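Local atomic coordinates of farnesyl pyrophosphate synthetase (Staphylococcus aureus, PDB entry 5H9D), a protein that probably catalyses the magnesium-dependent addition of isopentenyl diphosphate units to an allylic diphosphate, building the long isoprenoid heptaprenyl diphosphate. Residues I10-V13 / E14-E18; Q59-E62 / Q63-Q66; S154-T157 / I158-L162; D209-L212 / D213-T217; H130-I133 / S134-V138. One frame throughout, in Å; residues are numbered along the deposited sequence.

Interaction 1: residues I10-V13 / E14-E18; sequences IKKV and EQRLE
Ile10 gives its carbonyl O to Glu14 N, 2.8 Å away, in the i to i+4 bond of an alpha helix. Its branched side chain packs on Ala46 of helix 43-51, and it meets 14-18 through the backbone. Lys11 repeats the bond one step on, from its O to Gln15 N at 2.9 Å. The aliphatic part of Gln15 runs alongside that carbonyl, with Gln15 CG 3.5 Å from Lys11 O, while the exposed lysine itself stretches away from the turn. Lys12 O takes the side chain of Arg16, NE lying 3.1 Å off with an N-H...O angle of 148°, and the main-chain bond from Arg16 N to the same oxygen is weak. NE stands above the carbonyl plane, whereas the oxygen approaches the guanidinium at its edge, tilted somewhat out of its plane. The bend at chi3 (-86°) turns the arginine back over the preceding turn, bringing NH2 to 3.8 Å from Lys12 CB. Val13 is buried, and its O bonds Leu17 N. With CG1 set anti to its own N (chi1 169°), that methyl leans along the axis to Leu17 CD1 at 4.4 Å, two apolar branches suited to the side facing helices 43-51 and 62-85. The charged ends find partners outside: Glu14 with Arg42, and Arg16 with Glu62 and, as a cation-pi partner, the Tyr65 ring. The Glu62 carboxylate probably offsets the closeness of Lys12 and Arg16, so that Arg16 bonds its own helix through Lys12 O and reaches helix 62-85 through Glu62.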
# COMPACT_ATOMS: atom_id res chain seq x y z
N ILE A 10 -7.44 19.50 -8.36
CA ILE A 10 -7.87 18.35 -7.56
C ILE A 10 -9.14 17.70 -8.15
O ILE A 10 -9.29 16.49 -8.09
CB ILE A 10 -8.16 18.75 -6.09
CG1 ILE A 10 -6.93 19.38 -5.46
CG2 ILE A 10 -8.58 17.52 -5.28
CD1 ILE A 10 -5.73 18.48 -5.43
N LYS A 11 -10.04 18.50 -8.70
CA LYS A 11 -11.26 17.94 -9.29
C LYS A 11 -10.94 17.11 -10.53
O LYS A 11 -11.56 16.07 -10.77
CB LYS A 11 -12.25 19.05 -9.68
CG LYS A 11 -12.75 19.88 -8.52
CD LYS A 11 -14.02 20.66 -8.88
CE LYS A 11 -14.41 21.61 -7.74
NZ LYS A 11 -13.47 22.78 -7.55
N LYS A 12 -9.97 17.55 -11.31
CA LYS A 12 -9.61 16.82 -12.49
C LYS A 12 -9.02 15.48 -12.06
O LYS A 12 -9.24 14.46 -12.70
CB LYS A 12 -8.64 17.63 -13.34
CG LYS A 12 -9.15 19.03 -13.56
CD LYS A 12 -8.97 19.49 -14.98
CE LYS A 12 -7.57 19.93 -15.26
NZ LYS A 12 -7.52 20.64 -16.57
N VAL A 13 -8.28 15.47 -10.96
CA VAL A 13 -7.74 14.19 -10.52
C VAL A 13 -8.84 13.33 -9.89
O VAL A 13 -8.82 12.11 -10.01
CB VAL A 13 -6.57 14.38 -9.52
CG1 VAL A 13 -6.21 13.06 -8.87
CG2 VAL A 13 -5.33 14.91 -10.26
N GLU A 14 -9.81 13.97 -9.26
CA GLU A 14 -10.91 13.25 -8.60
C GLU A 14 -11.87 12.58 -9.59
O GLU A 14 -12.48 11.56 -9.29
CB GLU A 14 -11.69 14.25 -7.73
CG GLU A 14 -12.61 13.62 -6.73
CD GLU A 14 -11.83 12.90 -5.65
OE1 GLU A 14 -12.47 12.33 -4.73
OE2 GLU A 14 -10.58 12.91 -5.72
N GLN A 15 -12.02 13.20 -10.76
CA GLN A 15 -12.90 12.70 -11.81
C GLN A 15 -12.26 11.54 -12.55
O GLN A 15 -12.96 10.66 -13.04
CB GLN A 15 -13.22 13.84 -12.76
CG GLN A 15 -14.38 14.65 -12.26
CD GLN A 15 -14.50 16.00 -12.92
OE1 GLN A 15 -14.15 16.17 -14.09
NE2 GLN A 15 -15.01 16.96 -12.18
N ARG A 16 -10.93 11.55 -12.59
CA ARG A 16 -10.11 10.52 -13.20
C ARG A 16 -10.09 9.34 -12.22
O ARG A 16 -9.95 8.18 -12.62
CB ARG A 16 -8.70 11.07 -13.43
CG ARG A 16 -8.30 11.20 -14.90
CD ARG A 16 -7.29 12.31 -15.19
NE ARG A 16 -8.03 13.56 -15.39
CZ ARG A 16 -7.84 14.41 -16.40
NH1 ARG A 16 -6.91 14.17 -17.31
NH2 ARG A 16 -8.61 15.49 -16.49
N LEU A 17 -10.22 9.64 -10.92
CA LEU A 17 -10.27 8.59 -9.91
C LEU A 17 -11.61 7.90 -9.96
O LEU A 17 -11.70 6.68 -9.80
CB LEU A 17 -10.07 9.15 -8.52
CG LEU A 17 -8.63 9.21 -8.03
CD1 LEU A 17 -8.62 10.06 -6.76
CD2 LEU A 17 -8.07 7.81 -7.79
N GLU A 18 -12.67 8.68 -10.17
CA GLU A 18 -14.01 8.13 -10.25
C GLU A 18 -14.16 7.17 -11.44
O GLU A 18 -14.87 6.15 -11.34
CB GLU A 18 -15.03 9.26 -10.35
CG GLU A 18 -15.36 9.89 -9.01
CD GLU A 18 -16.14 11.20 -9.15
OE1 GLU A 18 -16.80 11.41 -10.18
OE2 GLU A 18 -16.08 12.01 -8.20

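Interaction 2: residues Q59-E62 / Q63-Q66; sequences QTSE and QTYQ
Ser61 presents its carbonyl to the first turn of helix 62-85: Thr60 and Ser61 are extended, Ser61 holds the N-cap position, and the chain turns helical at Glu62. Ser61 O accepts Tyr65 N at 3.2 Å with an N-H...O angle of 152°, and more weakly Thr64 N. One residue on, Glu62 O receives Gln66 N at 2.9 Å. The Thr64 hydroxyl also points at Ser61 O, but its place in the model is doubtful.

Among the side chains, the plainest bond joins Glu62 and Gln66, one turn apart. Gln66 NE2 donates to Glu62 OE2 at 2.6 Å, using the anti lone pair of that oxygen. The oxygen lies in the plane of the amide, although carboxylate and amide planes are turned 46° against each other. Bends at chi2 in both chains (46° in Glu62) bring the two polar ends together, while Glu62 OE1 faces Arg16 of helix 6-20. Thr60 lays its CG2 methyl over one face of Tyr65, 4.1 Å from the ring centroid and shifted toward the rim, in a CH-pi contact; threonine offers a methyl for the ring and a hydroxyl for Glu9. Glu9 accepts from the hydroxyls of both Thr60 and Tyr65, tying the loop to helix 6-20. This is a helix N-terminus with Ser61 at the N-cap position, on a helix whose far end carries the first aspartate-rich motif of the polyprenyl synthase fold.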
# COMPACT_ATOMS: atom_id res chain seq x y z
N GLN A 59 1.83 23.75 -18.61
CA GLN A 59 0.53 23.35 -18.08
C GLN A 59 0.70 21.90 -17.63
O GLN A 59 1.59 21.19 -18.12
CB GLN A 59 -0.53 23.46 -19.18
CG GLN A 59 -0.31 22.50 -20.36
CD GLN A 59 -1.63 22.06 -21.00
OE1 GLN A 59 -1.70 21.02 -21.70
NE2 GLN A 59 -2.69 22.85 -20.78
N THR A 60 -0.14 21.46 -16.71
CA THR A 60 -0.07 20.09 -16.21
C THR A 60 -0.41 19.08 -17.30
O THR A 60 -1.49 19.15 -17.88
CB THR A 60 -1.04 19.88 -15.05
OG1 THR A 60 -1.10 21.05 -14.23
CG2 THR A 60 -0.58 18.74 -14.20
N SER A 61 0.49 18.13 -17.56
CA SER A 61 0.25 17.12 -18.58
C SER A 61 -0.62 15.94 -18.10
O SER A 61 -0.83 15.76 -16.89
CB SER A 61 1.59 16.61 -19.13
OG SER A 61 2.42 16.03 -18.14
N GLU A 62 -1.14 15.15 -19.04
CA GLU A 62 -1.95 14.01 -18.67
C GLU A 62 -1.09 13.03 -17.89
O GLU A 62 -1.56 12.39 -16.94
CB GLU A 62 -2.51 13.32 -19.91
CG GLU A 62 -3.58 12.24 -19.61
CD GLU A 62 -4.62 12.73 -18.60
OE1 GLU A 62 -4.94 13.94 -18.60
OE2 GLU A 62 -5.13 11.91 -17.80
N GLN A 63 0.17 12.91 -18.28
CA GLN A 63 1.07 12.01 -17.59
C GLN A 63 1.19 12.33 -16.11
O GLN A 63 1.38 11.42 -15.29
CB GLN A 63 2.47 12.05 -18.23
CG GLN A 63 3.54 11.43 -17.34
CD GLN A 63 4.89 11.28 -18.00
OE1 GLN A 63 5.86 10.91 -17.36
NE2 GLN A 63 4.94 11.54 -19.29
N THR A 64 1.09 13.61 -15.75
CA THR A 64 1.22 13.97 -14.34
C THR A 64 -0.10 13.73 -13.61
O THR A 64 -0.11 13.41 -12.44
CB THR A 64 1.72 15.44 -14.13
OG1 THR A 64 0.68 16.34 -14.50
CG2 THR A 64 2.93 15.76 -14.99
N TYR A 65 -1.22 13.88 -14.31
CA TYR A 65 -2.51 13.61 -13.69
C TYR A 65 -2.62 12.13 -13.46
O TYR A 65 -3.31 11.70 -12.52
CB TYR A 65 -3.65 13.99 -14.60
CG TYR A 65 -3.92 15.45 -14.65
CD1 TYR A 65 -4.32 16.15 -13.51
CD2 TYR A 65 -3.75 16.16 -15.83
CE1 TYR A 65 -4.53 17.51 -13.54
CE2 TYR A 65 -3.95 17.53 -15.87
CZ TYR A 65 -4.34 18.20 -14.73
OH TYR A 65 -4.48 19.56 -14.78
N GLN A 66 -1.98 11.33 -14.32
CA GLN A 66 -2.05 9.90 -14.16
C GLN A 66 -1.22 9.43 -12.96
O GLN A 66 -1.59 8.47 -12.27
CB GLN A 66 -1.60 9.19 -15.44
CG GLN A 66 -2.54 9.34 -16.66
CD GLN A 66 -3.94 8.78 -16.42
OE1 GLN A 66 -4.10 7.65 -15.97
NE2 GLN A 66 -4.96 9.58 -16.73

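Interaction 3: residues S154-T157 / I158-L162; sequences SQQT and IINYL
Gln156 and Asn160 meet through their amides just as helix 158-183 begins. Asn160 ND2 donates to Gln156 OE1 at 3.0 Å, with an N-H...O angle of 157°. The donor lies in the carbonyl plane of the glutamine, yet the two amide planes stand almost perpendicular, 89° apart, so the groups cross rather than lie flat on one another. Gln156 gets there by a side chain bent at chi2 (132°), and Asn160, short and amide-tipped, turns back toward the loop to meet it. On the backbone, Thr157 O accepts a weak bond from Tyr161 N at 2.9 Å. Thr157 also sets its CG2 methyl beside that of Ile159, the two pointing the same way, while its side chain makes no capping bond.

Farther out, the buried Tyr161 sends its OH to Asp210 in the neighbouring helix 188-215, and Ile158 packs on Leu239 and Leu240 of helix 236-243. A bound peptide chain touches Ile159 and Leu162. Together these features make up a helix N-terminus with Thr157 at the N-cap, bridged by side chains from the residue before the cap to the third residue of the helix, in the all-helical polyprenyl synthase fold.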
# COMPACT_ATOMS: atom_id res chain seq x y z
N SER A 154 8.06 -0.59 25.08
CA SER A 154 8.47 0.62 25.77
C SER A 154 9.97 0.85 25.79
O SER A 154 10.45 1.77 26.45
CB SER A 154 7.96 0.59 27.20
OG SER A 154 8.24 -0.68 27.78
N GLN A 155 10.73 0.04 25.06
CA GLN A 155 12.18 0.19 25.06
C GLN A 155 12.73 0.75 23.74
O GLN A 155 13.93 0.92 23.56
CB GLN A 155 12.81 -1.18 25.37
CG GLN A 155 12.11 -1.93 26.52
CD GLN A 155 12.16 -1.19 27.86
OE1 GLN A 155 11.13 -1.03 28.53
NE2 GLN A 155 13.35 -0.74 28.25
N GLN A 156 11.83 1.07 22.83
CA GLN A 156 12.24 1.57 21.56
C GLN A 156 12.80 3.00 21.66
O GLN A 156 12.47 3.76 22.56
CB GLN A 156 11.07 1.49 20.60
CG GLN A 156 10.10 2.62 20.75
CD GLN A 156 9.76 3.22 19.41
OE1 GLN A 156 10.46 3.00 18.41
NE2 GLN A 156 8.67 4.00 19.37
N THR A 157 13.66 3.35 20.71
CA THR A 157 14.31 4.66 20.68
C THR A 157 13.70 5.71 19.70
O THR A 157 13.00 5.37 18.72
CB THR A 157 15.81 4.46 20.40
OG1 THR A 157 16.56 5.53 20.98
CG2 THR A 157 16.07 4.41 18.89
N ILE A 158 13.95 6.99 19.97
CA ILE A 158 13.44 8.04 19.11
C ILE A 158 13.99 7.93 17.68
O ILE A 158 13.23 7.99 16.72
CB ILE A 158 13.75 9.43 19.68
CG1 ILE A 158 12.75 9.73 20.80
CG2 ILE A 158 13.66 10.48 18.59
CD1 ILE A 158 12.85 11.09 21.37
N ILE A 159 15.30 7.76 17.55
CA ILE A 159 15.91 7.63 16.24
C ILE A 159 15.15 6.52 15.49
O ILE A 159 15.05 6.52 14.26
CB ILE A 159 17.43 7.27 16.39
CG1 ILE A 159 18.26 7.96 15.30
CG2 ILE A 159 17.63 5.77 16.36
CD1 ILE A 159 18.10 7.38 13.95
N ASN A 160 14.59 5.59 16.25
CA ASN A 160 13.87 4.47 15.66
C ASN A 160 12.39 4.80 15.37
O ASN A 160 11.76 4.17 14.51
CB ASN A 160 14.01 3.26 16.59
CG ASN A 160 13.46 1.99 15.99
OD1 ASN A 160 14.02 1.44 15.02
ND2 ASN A 160 12.36 1.50 16.57
N TYR A 161 11.82 5.77 16.09
CA TYR A 161 10.44 6.16 15.85
C TYR A 161 10.41 6.96 14.56
O TYR A 161 9.48 6.85 13.79
CB TYR A 161 9.88 6.98 17.03
CG TYR A 161 8.78 7.94 16.63
CD1 TYR A 161 9.09 9.16 16.00
CD2 TYR A 161 7.43 7.60 16.77
CE1 TYR A 161 8.12 9.99 15.52
CE2 TYR A 161 6.42 8.43 16.29
CZ TYR A 161 6.78 9.63 15.65
OH TYR A 161 5.84 10.46 15.07
N LEU A 162 11.46 7.75 14.33
CA LEU A 162 11.57 8.57 13.12
C LEU A 162 11.71 7.72 11.84
O LEU A 162 11.16 8.04 10.78
CB LEU A 162 12.80 9.48 13.21
CG LEU A 162 12.73 10.60 14.25
CD1 LEU A 162 13.96 11.43 14.07
CD2 LEU A 162 11.47 11.45 14.08

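Interaction 4: residues D209-L212 / D213-T217; sequences DDVL and DFTST
Val211 O is the busiest acceptor of this helix end. Phe214 N donates to it at 3.1 Å, nearly straight with an N-H...O angle of 166°, and the Thr215 hydroxyl reaches it from OG1 at 3.2 Å. The two donors come from opposite faces of the carbonyl plane, each well out of it, and Thr215 N adds a weak third bond. Thr215 OG1 sits between its own N and carbonyl carbon (chi1 60°), which folds the hydroxyl back toward the preceding turn; the beta-hydroxyl of threonine lets it add a side-chain bond to a carbonyl one turn back.

Regular helix bonds fail nearby: Asp213 N lies 3.1 Å from Asp209 O at too poor an angle to bond, and makes instead a weak, long bond to Asp210 O at 3.5 Å. Ser216 N likewise bonds only weakly to Leu212 O. Asp210 and Asp213 find partners outside, the first in Tyr161, the second through OD1 in the backbone N of Asp228. Asp209, Asp210 and Asp213 form a DDxxD sequence, the second aspartate-rich motif of this family, which in relatives holds magnesium and substrate diphosphate.

Thus the kinked, weakly bonded end of helix 188-215 lies among several others: Val211 and Thr215 pack on helix 276-296, the Phe214 ring on helices 236-243 and 261-272, and Asp213 touches helix 227-230.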
# COMPACT_ATOMS: atom_id res chain seq x y z
N ASP A 209 -0.04 14.23 13.31
CA ASP A 209 -1.07 13.23 13.63
C ASP A 209 -0.91 12.73 15.08
O ASP A 209 -1.85 12.71 15.85
CB ASP A 209 -0.95 12.00 12.72
CG ASP A 209 -1.65 12.16 11.39
OD1 ASP A 209 -1.41 13.16 10.68
OD2 ASP A 209 -2.44 11.25 11.06
N ASP A 210 0.31 12.32 15.42
CA ASP A 210 0.59 11.77 16.74
C ASP A 210 0.33 12.74 17.84
O ASP A 210 -0.05 12.36 18.93
CB ASP A 210 2.02 11.25 16.82
CG ASP A 210 2.29 10.13 15.84
OD1 ASP A 210 1.30 9.54 15.30
OD2 ASP A 210 3.48 9.82 15.62
N VAL A 211 0.56 14.01 17.57
CA VAL A 211 0.29 14.97 18.61
C VAL A 211 -1.23 15.10 18.72
O VAL A 211 -1.77 15.07 19.82
CB VAL A 211 0.93 16.34 18.30
CG1 VAL A 211 0.58 17.32 19.40
CG2 VAL A 211 2.43 16.19 18.22
N LEU A 212 -1.92 15.19 17.58
CA LEU A 212 -3.37 15.33 17.58
C LEU A 212 -4.14 14.13 18.09
O LEU A 212 -5.36 14.11 18.10
CB LEU A 212 -3.87 15.66 16.18
CG LEU A 212 -3.55 17.00 15.51
CD1 LEU A 212 -4.23 17.03 14.14
CD2 LEU A 212 -4.00 18.15 16.37
N ASP A 213 -3.43 13.10 18.51
CA ASP A 213 -4.13 11.93 18.99
C ASP A 213 -4.38 12.10 20.49
O ASP A 213 -5.15 11.36 21.08
CB ASP A 213 -3.30 10.67 18.70
CG ASP A 213 -4.17 9.46 18.42
OD1 ASP A 213 -4.60 8.78 19.38
OD2 ASP A 213 -4.45 9.20 17.21
N PHE A 214 -3.73 13.09 21.08
CA PHE A 214 -3.86 13.38 22.51
C PHE A 214 -4.56 14.72 22.75
O PHE A 214 -5.28 14.90 23.72
CB PHE A 214 -2.47 13.41 23.16
CG PHE A 214 -1.82 12.06 23.27
CD1 PHE A 214 -2.24 11.14 24.23
CD2 PHE A 214 -0.75 11.71 22.44
CE1 PHE A 214 -1.61 9.90 24.36
CE2 PHE A 214 -0.13 10.48 22.57
CZ PHE A 214 -0.56 9.57 23.54
N THR A 215 -4.34 15.65 21.83
CA THR A 215 -4.88 17.00 21.94
C THR A 215 -6.24 17.30 21.26
O THR A 215 -6.87 18.32 21.56
CB THR A 215 -3.84 18.01 21.42
OG1 THR A 215 -3.53 17.72 20.05
CG2 THR A 215 -2.56 17.91 22.25
N SER A 216 -6.68 16.42 20.36
CA SER A 216 -7.93 16.60 19.60
C SER A 216 -9.21 16.17 20.34
O SER A 216 -9.33 16.35 21.55
CB SER A 216 -7.81 15.84 18.28
OG SER A 216 -8.71 16.31 17.29
N THR A 217 -10.17 15.61 19.62
CA THR A 217 -11.43 15.22 20.24
C THR A 217 -12.00 13.88 19.75
O THR A 217 -11.83 13.53 18.58
CB THR A 217 -12.53 16.31 20.03
OG1 THR A 217 -12.85 16.43 18.63
CG2 THR A 217 -12.06 17.66 20.58

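Interaction 5: residues H130-I133 / S134-V138; sequences HQLI and SESIV
The Ser136 hydroxyl folds back over the carbonyl of Leu132, one turn earlier, with OG 2.9 Å from Leu132 O. Ser136 N donates to the same oxygen at 3.2 Å, so this one residue grips the carbonyl twice, from opposite faces of its plane. The torsion that allows it keeps OG beside the residue's own N (chi1 -68°); serine suits the spot, as its hydroxyl meets a backbone carbonyl within the helix and its side chain also packs on Ile175 of helix 158-183. Ser134 OG lies close to two carbonyls, His130 O at 3.0 Å and Gln131 O at 3.1 Å, and either could accept its proton.

Helix 127-150 is one of the long helices of the polyprenyl synthase fold, and here it faces two neighbours. Leu132 and Ile133 turn to helix 158-183, and Ile133 CG2 rests loosely against Ile137 CG1 at 4.4 Å. His130, Glu135 and Ile137 instead serve the heptaprenyl diphosphate synthase subunit 1 chain: ND1 of the histidine bonds Tyr82 of that chain, Glu135 forms a salt bridge with its Arg15, and Ile137 packs on its Ala79.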
# COMPACT_ATOMS: atom_id res chain seq x y z
N HIS A 130 9.83 3.51 -11.73
CA HIS A 130 9.17 2.27 -11.34
C HIS A 130 9.99 1.49 -10.32
O HIS A 130 9.44 0.94 -9.36
CB HIS A 130 8.90 1.39 -12.57
CG HIS A 130 7.78 1.90 -13.43
ND1 HIS A 130 6.47 1.93 -13.00
CD2 HIS A 130 7.78 2.42 -14.68
CE1 HIS A 130 5.71 2.46 -13.94
NE2 HIS A 130 6.48 2.77 -14.97
N GLN A 131 11.30 1.44 -10.53
CA GLN A 131 12.18 0.74 -9.60
C GLN A 131 12.17 1.53 -8.29
O GLN A 131 12.18 0.95 -7.22
CB GLN A 131 13.62 0.64 -10.16
CG GLN A 131 14.60 1.70 -9.64
CD GLN A 131 15.71 1.11 -8.74
OE1 GLN A 131 16.21 1.78 -7.82
NE2 GLN A 131 16.10 -0.15 -9.01
N LEU A 132 12.12 2.86 -8.41
CA LEU A 132 12.09 3.75 -7.24
C LEU A 132 10.77 3.61 -6.49
O LEU A 132 10.77 3.36 -5.28
CB LEU A 132 12.33 5.20 -7.68
CG LEU A 132 12.36 6.30 -6.60
CD1 LEU A 132 13.05 7.57 -7.12
CD2 LEU A 132 10.92 6.61 -6.18
N ILE A 133 9.65 3.76 -7.18
CA ILE A 133 8.36 3.63 -6.51
C ILE A 133 8.12 2.24 -5.89
O ILE A 133 7.53 2.13 -4.82
CB ILE A 133 7.20 3.92 -7.49
CG1 ILE A 133 7.36 5.33 -8.07
CG2 ILE A 133 5.87 3.74 -6.79
CD1 ILE A 133 6.20 5.79 -8.94
N SER A 134 8.58 1.19 -6.57
CA SER A 134 8.36 -0.17 -6.09
C SER A 134 9.16 -0.54 -4.84
O SER A 134 8.60 -1.11 -3.91
CB SER A 134 8.64 -1.17 -7.22
OG SER A 134 10.02 -1.29 -7.47
N GLU A 135 10.45 -0.21 -4.81
CA GLU A 135 11.29 -0.51 -3.63
C GLU A 135 10.80 0.30 -2.41
O GLU A 135 10.91 -0.13 -1.26
CB GLU A 135 12.76 -0.17 -3.92
CG GLU A 135 13.75 -1.16 -3.31
CD GLU A 135 13.76 -2.50 -4.03
OE1 GLU A 135 13.93 -2.53 -5.27
OE2 GLU A 135 13.59 -3.54 -3.35
N SER A 136 10.24 1.47 -2.69
CA SER A 136 9.69 2.34 -1.67
C SER A 136 8.44 1.73 -1.07
O SER A 136 8.24 1.81 0.13
CB SER A 136 9.36 3.71 -2.25
OG SER A 136 10.55 4.39 -2.62
N ILE A 137 7.61 1.11 -1.91
CA ILE A 137 6.39 0.49 -1.42
C ILE A 137 6.75 -0.68 -0.55
O ILE A 137 6.09 -0.95 0.45
CB ILE A 137 5.45 0.04 -2.56
CG1 ILE A 137 4.90 1.27 -3.29
CG2 ILE A 137 4.30 -0.78 -1.99
CD1 ILE A 137 3.59 1.02 -4.06
N VAL A 138 7.83 -1.36 -0.93
CA VAL A 138 8.31 -2.50 -0.14
C VAL A 138 8.73 -2.02 1.25
O VAL A 138 8.43 -2.67 2.26
CB VAL A 138 9.56 -3.18 -0.77
CG1 VAL A 138 9.82 -4.51 -0.09
CG2 VAL A 138 9.40 -3.36 -2.24

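In the fold
All five contacts are local, within a helix or at its end, but their settings differ: interaction 3 is a surface contact, while the other four are partly buried. Interactions 1 and 2 touch, with centres about 12 Å apart, and join helices 6-20 and 62-85 by a salt bridge, a cation-pi contact and packing. Interactions 3 and 4 also touch, one at the start of helix 158-183 and the other at the kinked end of helix 188-215 holding the aspartate-rich motif. Interaction 5 touches none of the others; it lies within the first half of helix 127-150, its serines bonding backbone carbonyls while His130, Glu135 and Ile137 meet the second chain. Interactions 1 and 2 lie on the opposite side of the chain's centre from interaction 3.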